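Local structure of Sca-family protein (Rickettsia rickettsii, 4LQ8) at residues A[206-211]-A[292-297]; A[216-221]-A[299-304]; A[283-288]-A[332-337]. The protein is a rickettsial surface cell antigen of the Sca family that probably acts in cell adhesion, its N-terminal head domains forming this chain. All blocks are in the same frame, centred on the assembly; numbering follows the deposited sequence.

Interaction 1. Residues A[206-211]-A[292-297]; sequences FTLAKQ and IAYIEH
Leu208 and Tyr294 make the central apolar contact: the CD2 methyl of the leucine sits over the middle of the phenol ring, 3.5 Å from the ring centroid and almost on the ring normal. This is a CH-pi contact through the face, in which the methyl is about equally distant from all six ring carbons and the two side chains run past each other in opposite senses. The tyrosine reaches this place because its CG lies between the backbone N and the carbonyl carbon (chi1 79°), which stands the ring up from its strand toward the leucine. At the start of both segments, the Phe206 ring touches the branch methyl of Ile292, CZ to CG2 at 3.7 Å, the side chains crossing at about a right angle.

These residues belong to two beta sheets packed face to face. Strand 206-209 is part of the antiparallel sheet and strand 292-297 of the mixed one, and the axes of these short segments pass 9.9 Å apart at -45°; Ile301 of the neighbouring strand also packs on Leu208.

Two waters bridge the strands between the apolar patch and the direct bond. One accepts from Ala209 N and also bonds Tyr294 OH, while the second donates to Ala209 O at 2.7 Å and meets the same hydroxyl in the plane of the ring. The phenol oxygen is thus tied through solvent to both backbone groups of one residue.

At the end of the contact the bond is direct. Gln211 N donates to Glu296 OE1 over 2.9 Å and nearly straight (172°), on the syn side and somewhat out of the carboxylate plane. The aliphatic part of Lys210 lies against that carboxylate, CB being 3.5 Å from Glu296 OE2, whereas its NZ is hydrogen-bonded to Gly299 O.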
loop_
_atom_site.group_PDB
_atom_site.type_symbol
_atom_site.label_atom_id
_atom_site.label_comp_id
_atom_site.label_asym_id
_atom_site.label_seq_id
_atom_site.Cartn_x
_atom_site.Cartn_y
_atom_site.Cartn_z
ATOM N N PHE A 206 8.043 -1.196 -20.951
ATOM C CA PHE A 206 8.188 0.243 -20.805
ATOM C C PHE A 206 9.409 0.521 -19.947
ATOM O O PHE A 206 9.837 -0.348 -19.181
ATOM C CB PHE A 206 6.910 0.890 -20.221
ATOM C CG PHE A 206 6.553 0.481 -18.818
ATOM C CD1 PHE A 206 7.042 1.192 -17.725
ATOM C CD2 PHE A 206 5.739 -0.624 -18.583
ATOM C CE1 PHE A 206 6.739 0.798 -16.432
ATOM C CE2 PHE A 206 5.424 -1.012 -17.281
ATOM C CZ PHE A 206 5.896 -0.271 -16.216
ATOM N N THR A 207 9.952 1.722 -20.067
ATOM C CA THR A 207 11.088 2.182 -19.281
ATOM C C THR A 207 10.655 3.315 -18.348
ATOM O O THR A 207 9.909 4.214 -18.739
ATOM C CB THR A 207 12.247 2.621 -20.201
ATOM O OG1 THR A 207 12.716 1.479 -20.914
ATOM C CG2 THR A 207 13.411 3.250 -19.429
ATOM N N LEU A 208 11.141 3.266 -17.117
ATOM C CA LEU A 208 10.922 4.307 -16.133
ATOM C C LEU A 208 12.287 4.797 -15.645
ATOM O O LEU A 208 13.325 4.259 -16.047
ATOM C CB LEU A 208 9.978 3.854 -14.990
ATOM C CG LEU A 208 10.259 2.546 -14.275
ATOM C CD1 LEU A 208 11.442 2.702 -13.301
ATOM C CD2 LEU A 208 9.023 2.074 -13.509
ATOM N N ALA A 209 12.303 5.836 -14.819
ATOM C CA ALA A 209 13.576 6.334 -14.311
ATOM C C ALA A 209 13.567 6.333 -12.801
ATOM O O ALA A 209 12.533 6.618 -12.190
ATOM C CB ALA A 209 13.852 7.735 -14.835
ATOM N N LYS A 210 14.714 5.993 -12.199
ATOM C CA LYS A 210 14.912 6.078 -10.746
ATOM C C LYS A 210 15.090 7.580 -10.436
ATOM O O LYS A 210 15.338 8.370 -11.361
ATOM C CB LYS A 210 16.180 5.331 -10.311
ATOM C CG LYS A 210 16.142 3.832 -10.507
ATOM C CD LYS A 210 17.389 3.236 -9.900
ATOM C CE LYS A 210 17.545 1.785 -10.240
ATOM N NZ LYS A 210 18.800 1.225 -9.670
ATOM N N GLN A 211 14.985 7.977 -9.147
ATOM C CA GLN A 211 15.145 9.382 -8.748
ATOM C C GLN A 211 16.478 9.989 -9.239
ATOM O O GLN A 211 16.502 11.161 -9.596
ATOM C CB GLN A 211 14.943 9.573 -7.227
ATOM C CG GLN A 211 14.662 11.035 -6.836
ATOM C CD GLN A 211 15.086 11.392 -5.423
ATOM O OE1 GLN A 211 16.126 10.950 -4.902
ATOM N NE2 GLN A 211 14.308 12.251 -4.784
ATOM N N ILE A 292 0.608 1.324 -13.860
ATOM C CA ILE A 292 0.938 0.414 -12.786
ATOM C C ILE A 292 1.676 1.138 -11.657
ATOM O O ILE A 292 2.486 2.024 -11.911
ATOM C CB ILE A 292 1.672 -0.866 -13.311
ATOM C CG1 ILE A 292 1.611 -2.038 -12.277
ATOM C CG2 ILE A 292 3.100 -0.579 -13.770
ATOM C CD1 ILE A 292 0.113 -2.624 -12.007
ATOM N N ALA A 293 1.378 0.760 -10.409
ATOM C CA ALA A 293 2.046 1.321 -9.241
ATOM C C ALA A 293 3.467 0.799 -9.235
ATOM O O ALA A 293 3.706 -0.351 -9.592
ATOM C CB ALA A 293 1.339 0.865 -7.959
ATOM N N TYR A 294 4.411 1.643 -8.855
ATOM C CA TYR A 294 5.802 1.220 -8.701
ATOM C C TYR A 294 6.441 1.994 -7.577
ATOM O O TYR A 294 5.922 3.041 -7.163
ATOM C CB TYR A 294 6.627 1.290 -10.021
ATOM C CG TYR A 294 7.110 2.662 -10.427
ATOM C CD1 TYR A 294 6.358 3.460 -11.287
ATOM C CD2 TYR A 294 8.354 3.139 -10.009
ATOM C CE1 TYR A 294 6.839 4.695 -11.730
ATOM C CE2 TYR A 294 8.828 4.385 -10.416
ATOM C CZ TYR A 294 8.076 5.154 -11.290
ATOM O OH TYR A 294 8.568 6.369 -11.695
ATOM N N ILE A 295 7.568 1.468 -7.084
ATOM C CA ILE A 295 8.361 2.059 -6.016
ATOM C C ILE A 295 9.831 1.788 -6.296
ATOM O O ILE A 295 10.188 0.794 -6.933
ATOM C CB ILE A 295 7.976 1.499 -4.589
ATOM C CG1 ILE A 295 8.033 -0.037 -4.561
ATOM C CG2 ILE A 295 6.588 1.994 -4.124
ATOM C CD1 ILE A 295 8.614 -0.581 -3.460
ATOM N N GLU A 296 10.669 2.645 -5.765
ATOM C CA GLU A 296 12.105 2.481 -5.726
ATOM C C GLU A 296 12.295 2.099 -4.262
ATOM O O GLU A 296 11.686 2.732 -3.415
ATOM C CB GLU A 296 12.797 3.799 -6.060
ATOM C CG GLU A 296 14.224 3.584 -6.517
ATOM C CD GLU A 296 14.952 4.855 -6.891
ATOM O OE1 GLU A 296 14.290 5.854 -7.267
ATOM O OE2 GLU A 296 16.200 4.843 -6.820
ATOM N N HIS A 297 12.997 1.002 -3.970
ATOM C CA HIS A 297 13.172 0.484 -2.618
ATOM C C HIS A 297 14.518 -0.204 -2.557
ATOM O O HIS A 297 14.784 -1.112 -3.363
ATOM C CB HIS A 297 12.041 -0.523 -2.294
ATOM C CG HIS A 297 11.528 -0.405 -0.883
ATOM N ND1 HIS A 297 12.146 -1.071 0.177
ATOM C CD2 HIS A 297 10.505 0.342 -0.398
ATOM C CE1 HIS A 297 11.467 -0.729 1.258
ATOM N NE2 HIS A 297 10.467 0.118 0.965
HETATM O O HOH W 1 9.570 7.254 -14.231
HETATM O O HOH W 2 10.720 7.420 -10.420
#

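Interaction 2. Residues A[216-221]-A[299-304]; sequences VQISSY and GEIYTL
Thr303 OG1 gives its hydrogen to a water 2.7 Å away, and that water donates in turn to Ser220 O, also at 2.7 Å. The chain of two bonds leads from the threonine hydroxyl to a backbone carbonyl in the break of strand 215-224. OG1 also lies against Tyr221, 3.6 Å from its CB. A chi1 of 61° tucks this hydroxyl over the main chain of its own residue, where it serves the water, and leaves the methyl to the apolar side of the contact. The Tyr221 ring itself leads off elsewhere, toward Ile292, and offers Thr303 its CB rather than its aromatic surface.

The rest is aliphatic. Ile218 spans two residues of strand 300-304. Its CD1 reaches Ile301 CG2 at 3.6 Å, with the side chains crossing at about a right angle, while its CG2 approaches Thr303 CG2 tip to tip at 4.1 Å. Val216 continues the row more loosely, CG2 to Ile301 CG1 at 4.1 Å. The two branches of Ile301 are thereby divided between two partners, CG2 going to Ile218 and CG1 to Val216.

Strands 216-218 and 300-304 run in nearly the same direction, and the axes of these short segments pass 9.0 Å apart at -26°. Strand 215-224 is interrupted after Ile218; beyond the break Tyr221 pairs with Val201 of strand 192-201, whereas Val216 and Ile218 pair with strand 206-209. Around the contact, Leu208 of strand 206-209 packs on Ile218 and Ile301, Ala246 packs on Ile218, and Leu244 of strand 236-245 touches Thr303, the last of these coming from the strand next to 300-304 in the mixed sheet.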
loop_
_atom_site.group_PDB
_atom_site.type_symbol
_atom_site.label_atom_id
_atom_site.label_comp_id
_atom_site.label_asym_id
_atom_site.label_seq_id
_atom_site.Cartn_x
_atom_site.Cartn_y
_atom_site.Cartn_z
ATOM N N VAL A 216 15.271 2.076 -16.116
ATOM C CA VAL A 216 15.017 0.666 -15.803
ATOM C C VAL A 216 13.879 0.179 -16.704
ATOM O O VAL A 216 12.796 0.787 -16.719
ATOM C CB VAL A 216 14.668 0.454 -14.286
ATOM C CG1 VAL A 216 14.266 -0.987 -13.990
ATOM C CG2 VAL A 216 15.814 0.885 -13.367
ATOM N N GLN A 217 14.107 -0.930 -17.431
ATOM C CA GLN A 217 13.043 -1.509 -18.229
ATOM C C GLN A 217 12.218 -2.464 -17.377
ATOM O O GLN A 217 12.783 -3.322 -16.696
ATOM C CB GLN A 217 13.561 -2.241 -19.470
ATOM C CG GLN A 217 12.365 -2.669 -20.355
ATOM C CD GLN A 217 12.765 -3.329 -21.631
ATOM O OE1 GLN A 217 12.805 -4.553 -21.706
ATOM N NE2 GLN A 217 13.035 -2.538 -22.659
ATOM N N ILE A 218 10.883 -2.323 -17.437
ATOM C CA ILE A 218 9.944 -3.226 -16.782
ATOM C C ILE A 218 9.507 -4.164 -17.898
ATOM O O ILE A 218 8.811 -3.741 -18.817
ATOM C CB ILE A 218 8.731 -2.479 -16.131
ATOM C CG1 ILE A 218 9.181 -1.430 -15.065
ATOM C CG2 ILE A 218 7.677 -3.477 -15.563
ATOM C CD1 ILE A 218 9.981 -1.954 -13.838
ATOM N N SER A 219 9.941 -5.411 -17.848
ATOM C CA SER A 219 9.591 -6.373 -18.892
ATOM C C SER A 219 8.359 -7.209 -18.521
ATOM O O SER A 219 7.780 -7.848 -19.381
ATOM C CB SER A 219 10.795 -7.247 -19.239
ATOM O OG SER A 219 11.313 -7.872 -18.081
ATOM N N SER A 220 7.928 -7.163 -17.250
ATOM C CA SER A 220 6.724 -7.880 -16.825
ATOM C C SER A 220 6.228 -7.298 -15.518
ATOM O O SER A 220 7.031 -6.908 -14.672
ATOM C CB SER A 220 7.012 -9.375 -16.655
ATOM O OG SER A 220 5.836 -10.109 -16.374
ATOM N N TYR A 221 4.900 -7.252 -15.349
ATOM C CA TYR A 221 4.267 -6.780 -14.121
ATOM C C TYR A 221 2.900 -7.444 -14.020
ATOM O O TYR A 221 2.450 -8.065 -14.985
ATOM C CB TYR A 221 4.155 -5.223 -14.064
ATOM C CG TYR A 221 3.208 -4.622 -15.083
ATOM C CD1 TYR A 221 1.855 -4.455 -14.795
ATOM C CD2 TYR A 221 3.663 -4.217 -16.333
ATOM C CE1 TYR A 221 0.977 -3.891 -15.721
ATOM C CE2 TYR A 221 2.795 -3.646 -17.270
ATOM C CZ TYR A 221 1.458 -3.469 -16.950
ATOM O OH TYR A 221 0.582 -2.986 -17.885
ATOM N N GLY A 299 17.272 0.965 -3.545
ATOM C CA GLY A 299 17.933 1.231 -4.820
ATOM C C GLY A 299 17.436 0.413 -6.006
ATOM O O GLY A 299 18.002 0.521 -7.096
ATOM N N GLU A 300 16.363 -0.400 -5.828
ATOM C CA GLU A 300 15.798 -1.224 -6.904
ATOM C C GLU A 300 14.367 -0.799 -7.189
ATOM O O GLU A 300 13.688 -0.270 -6.316
ATOM C CB GLU A 300 15.833 -2.723 -6.545
ATOM C CG GLU A 300 17.224 -3.317 -6.360
ATOM C CD GLU A 300 18.031 -3.480 -7.633
ATOM O OE1 GLU A 300 17.783 -4.462 -8.367
ATOM O OE2 GLU A 300 18.905 -2.624 -7.901
ATOM N N ILE A 301 13.892 -1.086 -8.397
ATOM C CA ILE A 301 12.536 -0.785 -8.822
ATOM C C ILE A 301 11.665 -2.020 -8.684
ATOM O O ILE A 301 12.065 -3.105 -9.070
ATOM C CB ILE A 301 12.499 -0.173 -10.261
ATOM C CG1 ILE A 301 13.134 1.254 -10.282
ATOM C CG2 ILE A 301 11.075 -0.176 -10.850
ATOM C CD1 ILE A 301 12.246 2.452 -9.684
ATOM N N TYR A 302 10.471 -1.836 -8.142
ATOM C CA TYR A 302 9.483 -2.893 -8.014
ATOM C C TYR A 302 8.156 -2.322 -8.455
ATOM O O TYR A 302 7.919 -1.131 -8.259
ATOM C CB TYR A 302 9.323 -3.356 -6.548
ATOM C CG TYR A 302 10.587 -3.891 -5.925
ATOM C CD1 TYR A 302 10.900 -5.244 -5.987
ATOM C CD2 TYR A 302 11.450 -3.055 -5.232
ATOM C CE1 TYR A 302 12.066 -5.745 -5.411
ATOM C CE2 TYR A 302 12.631 -3.540 -4.677
ATOM C CZ TYR A 302 12.924 -4.891 -4.745
ATOM O OH TYR A 302 14.087 -5.359 -4.188
ATOM N N THR A 303 7.269 -3.171 -9.000
ATOM C CA THR A 303 5.915 -2.738 -9.310
ATOM C C THR A 303 5.023 -3.364 -8.246
ATOM O O THR A 303 5.393 -4.386 -7.656
ATOM C CB THR A 303 5.488 -3.133 -10.725
ATOM O OG1 THR A 303 5.520 -4.563 -10.846
ATOM C CG2 THR A 303 6.349 -2.473 -11.806
ATOM N N LEU A 304 3.859 -2.755 -7.998
ATOM C CA LEU A 304 2.867 -3.315 -7.092
ATOM C C LEU A 304 1.697 -3.781 -7.968
ATOM O O LEU A 304 1.589 -3.330 -9.103
ATOM C CB LEU A 304 2.439 -2.310 -5.996
ATOM C CG LEU A 304 3.576 -1.768 -5.077
ATOM C CD1 LEU A 304 3.014 -0.847 -4.047
ATOM C CD2 LEU A 304 4.230 -2.886 -4.295
HETATM O O HOH W 3 7.434 -5.606 -12.364
#

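Interaction 3. Residues A[283-288]-A[332-337]; sequences KFAGTG and EDIIIG
A parallel beta bridge between Ala285 and Glu332 joins strand 282-285 to the end of strand 329-332 in the mixed sheet, just where segment 283-288 leaves its strand through an inverse gamma turn centred on Ala285. Two backbone bonds make the bridge. Glu332 N donates to Phe284 O at 2.8 Å, and Gly286 N donates to Glu332 O at 3.0 Å along a more bent path, 134° at the hydrogen. Phe284 O accepts from Glu332 N and, weakly, from Gly286 N of the turn, whose N-H is shared with Glu332 O. Gly286, at positive phi, adopts a backbone shape suited to glycine.

Beyond the bridge, Ile334 folds back over the turn. Its CD1 lies 3.4 Å from Ala285 O, and its CG2 meets Ala285 CB at 3.8 Å. The first torsion of Ile334 (chi1 65°) sets CG1 astride its own main chain, which turns the CD1 branch over the carbonyl and leaves the CG2 methyl for the alanine. Phe206 touches both residues from the antiparallel sheet, which the chain joins through strand 335-336.

Toward the N-terminal end of segment 283-288, Lys283 and Glu332 form a salt bridge, NZ to OE2 at 2.8 Å. Both side chains are bent at chi2, and the lysine's methylenes cross the glutamate at a slant before the charges meet, with CD 3.8 Å from Glu332 CG. The ammonium approaches the carboxylate from the anti side, 20° out of its plane, and binds Gln330 OE1 as well. Two oxygens from alternate residues of strand 329-332 thus hold the lysine, and the pairing would be expected to favour the charged forms of both Lys283 and Glu332 at this partly exposed edge.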
loop_
_atom_site.group_PDB
_atom_site.type_symbol
_atom_site.label_atom_id
_atom_site.label_comp_id
_atom_site.label_asym_id
_atom_site.label_seq_id
_atom_site.Cartn_x
_atom_site.Cartn_y
_atom_site.Cartn_z
ATOM N N LYS A 283 4.580 5.555 -6.663
ATOM C CA LYS A 283 4.625 6.151 -8.007
ATOM C C LYS A 283 3.695 5.353 -8.935
ATOM O O LYS A 283 3.401 4.196 -8.660
ATOM C CB LYS A 283 6.062 6.168 -8.602
ATOM C CG LYS A 283 7.181 6.745 -7.716
ATOM C CD LYS A 283 6.975 8.209 -7.438
ATOM C CE LYS A 283 8.224 8.892 -6.959
ATOM N NZ LYS A 283 7.987 10.357 -6.885
ATOM N N PHE A 284 3.310 5.954 -10.056
ATOM C CA PHE A 284 2.522 5.323 -11.104
ATOM C C PHE A 284 3.267 5.511 -12.398
ATOM O O PHE A 284 3.780 6.608 -12.680
ATOM C CB PHE A 284 1.077 5.877 -11.182
ATOM C CG PHE A 284 0.275 5.385 -9.995
ATOM C CD1 PHE A 284 -0.218 4.083 -9.957
ATOM C CD2 PHE A 284 0.082 6.197 -8.881
ATOM C CE1 PHE A 284 -0.903 3.606 -8.830
ATOM C CE2 PHE A 284 -0.629 5.728 -7.770
ATOM C CZ PHE A 284 -1.101 4.433 -7.748
ATOM N N ALA A 285 3.371 4.417 -13.164
ATOM C CA ALA A 285 4.070 4.380 -14.434
ATOM C C ALA A 285 3.143 4.951 -15.527
ATOM O O ALA A 285 2.514 4.205 -16.262
ATOM C CB ALA A 285 4.491 2.942 -14.739
ATOM N N GLY A 286 3.059 6.272 -15.609
ATOM C CA GLY A 286 2.175 6.948 -16.566
ATOM C C GLY A 286 1.065 7.678 -15.818
ATOM O O GLY A 286 1.013 7.633 -14.583
ATOM N N THR A 287 0.183 8.347 -16.549
ATOM C CA THR A 287 -0.901 9.238 -16.083
ATOM C C THR A 287 -2.301 8.607 -16.129
ATOM O O THR A 287 -3.198 9.060 -15.413
ATOM C CB THR A 287 -0.905 10.536 -16.954
ATOM O OG1 THR A 287 0.432 10.995 -17.129
ATOM C CG2 THR A 287 -1.740 11.658 -16.351
ATOM N N GLY A 288 -2.484 7.610 -16.977
ATOM C CA GLY A 288 -3.774 6.957 -17.152
ATOM C C GLY A 288 -4.159 6.064 -16.000
ATOM O O GLY A 288 -3.344 5.779 -15.121
ATOM N N GLU A 332 4.231 9.390 -12.715
ATOM C CA GLU A 332 5.552 9.721 -13.238
ATOM C C GLU A 332 5.607 9.422 -14.706
ATOM O O GLU A 332 4.770 8.687 -15.221
ATOM C CB GLU A 332 6.655 8.935 -12.489
ATOM C CG GLU A 332 6.834 9.311 -11.028
ATOM C CD GLU A 332 7.358 10.706 -10.712
ATOM O OE1 GLU A 332 7.700 11.454 -11.654
ATOM O OE2 GLU A 332 7.414 11.057 -9.514
ATOM N N ASP A 333 6.591 10.002 -15.378
ATOM C CA ASP A 333 6.802 9.848 -16.807
ATOM C C ASP A 333 7.406 8.485 -17.161
ATOM O O ASP A 333 8.212 7.938 -16.406
ATOM C CB ASP A 333 7.719 10.969 -17.298
ATOM C CG ASP A 333 7.489 11.360 -18.729
ATOM O OD1 ASP A 333 6.426 10.985 -19.287
ATOM O OD2 ASP A 333 8.352 12.068 -19.293
ATOM N N ILE A 334 6.993 7.921 -18.293
ATOM C CA ILE A 334 7.525 6.646 -18.778
ATOM C C ILE A 334 7.659 6.674 -20.294
ATOM O O ILE A 334 7.064 7.530 -20.942
ATOM C CB ILE A 334 6.744 5.393 -18.300
ATOM C CG1 ILE A 334 5.296 5.356 -18.855
ATOM C CG2 ILE A 334 6.787 5.204 -16.771
ATOM C CD1 ILE A 334 4.706 3.857 -18.869
ATOM N N ILE A 335 8.424 5.718 -20.845
ATOM C CA ILE A 335 8.586 5.499 -22.278
ATOM C C ILE A 335 7.976 4.128 -22.544
ATOM O O ILE A 335 8.438 3.141 -21.980
ATOM C CB ILE A 335 10.058 5.550 -22.719
ATOM C CG1 ILE A 335 10.776 6.804 -22.135
ATOM C CG2 ILE A 335 10.156 5.476 -24.250
ATOM C CD1 ILE A 335 12.357 6.814 -22.248
ATOM N N ILE A 336 6.927 4.069 -23.344
ATOM C CA ILE A 336 6.272 2.804 -23.640
ATOM C C ILE A 336 6.855 2.242 -24.929
ATOM O O ILE A 336 6.852 2.939 -25.947
ATOM C CB ILE A 336 4.714 2.948 -23.677
ATOM C CG1 ILE A 336 4.192 3.457 -22.303
ATOM C CG2 ILE A 336 4.060 1.597 -24.022
ATOM C CD1 ILE A 336 2.971 4.328 -22.376
ATOM N N GLY A 337 7.324 0.992 -24.879
ATOM C CA GLY A 337 7.901 0.337 -26.051
ATOM C C GLY A 337 9.239 -0.306 -25.747
ATOM O O GLY A 337 9.595 -0.472 -24.593
#

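From the N terminus, segments 206-211 and 216-221 come first, on consecutive strands of the antiparallel sheet. Interaction 1 closes a loop of 80 intervening residues when the chain returns at 292-297, and interaction 2 one of 77 at 299-304, after the next turn. Segment 283-288 falls inside both loops, but its partner 332-337 lies beyond them, so interaction 3 crosses the other two, which also cross each other. Interactions 1 and 2, centres about 6 Å apart, bind the faces of the two sheets. Interaction 3 fastens the edge of the mixed sheet, from which the chain passes to strand 335-336, beside 206-209.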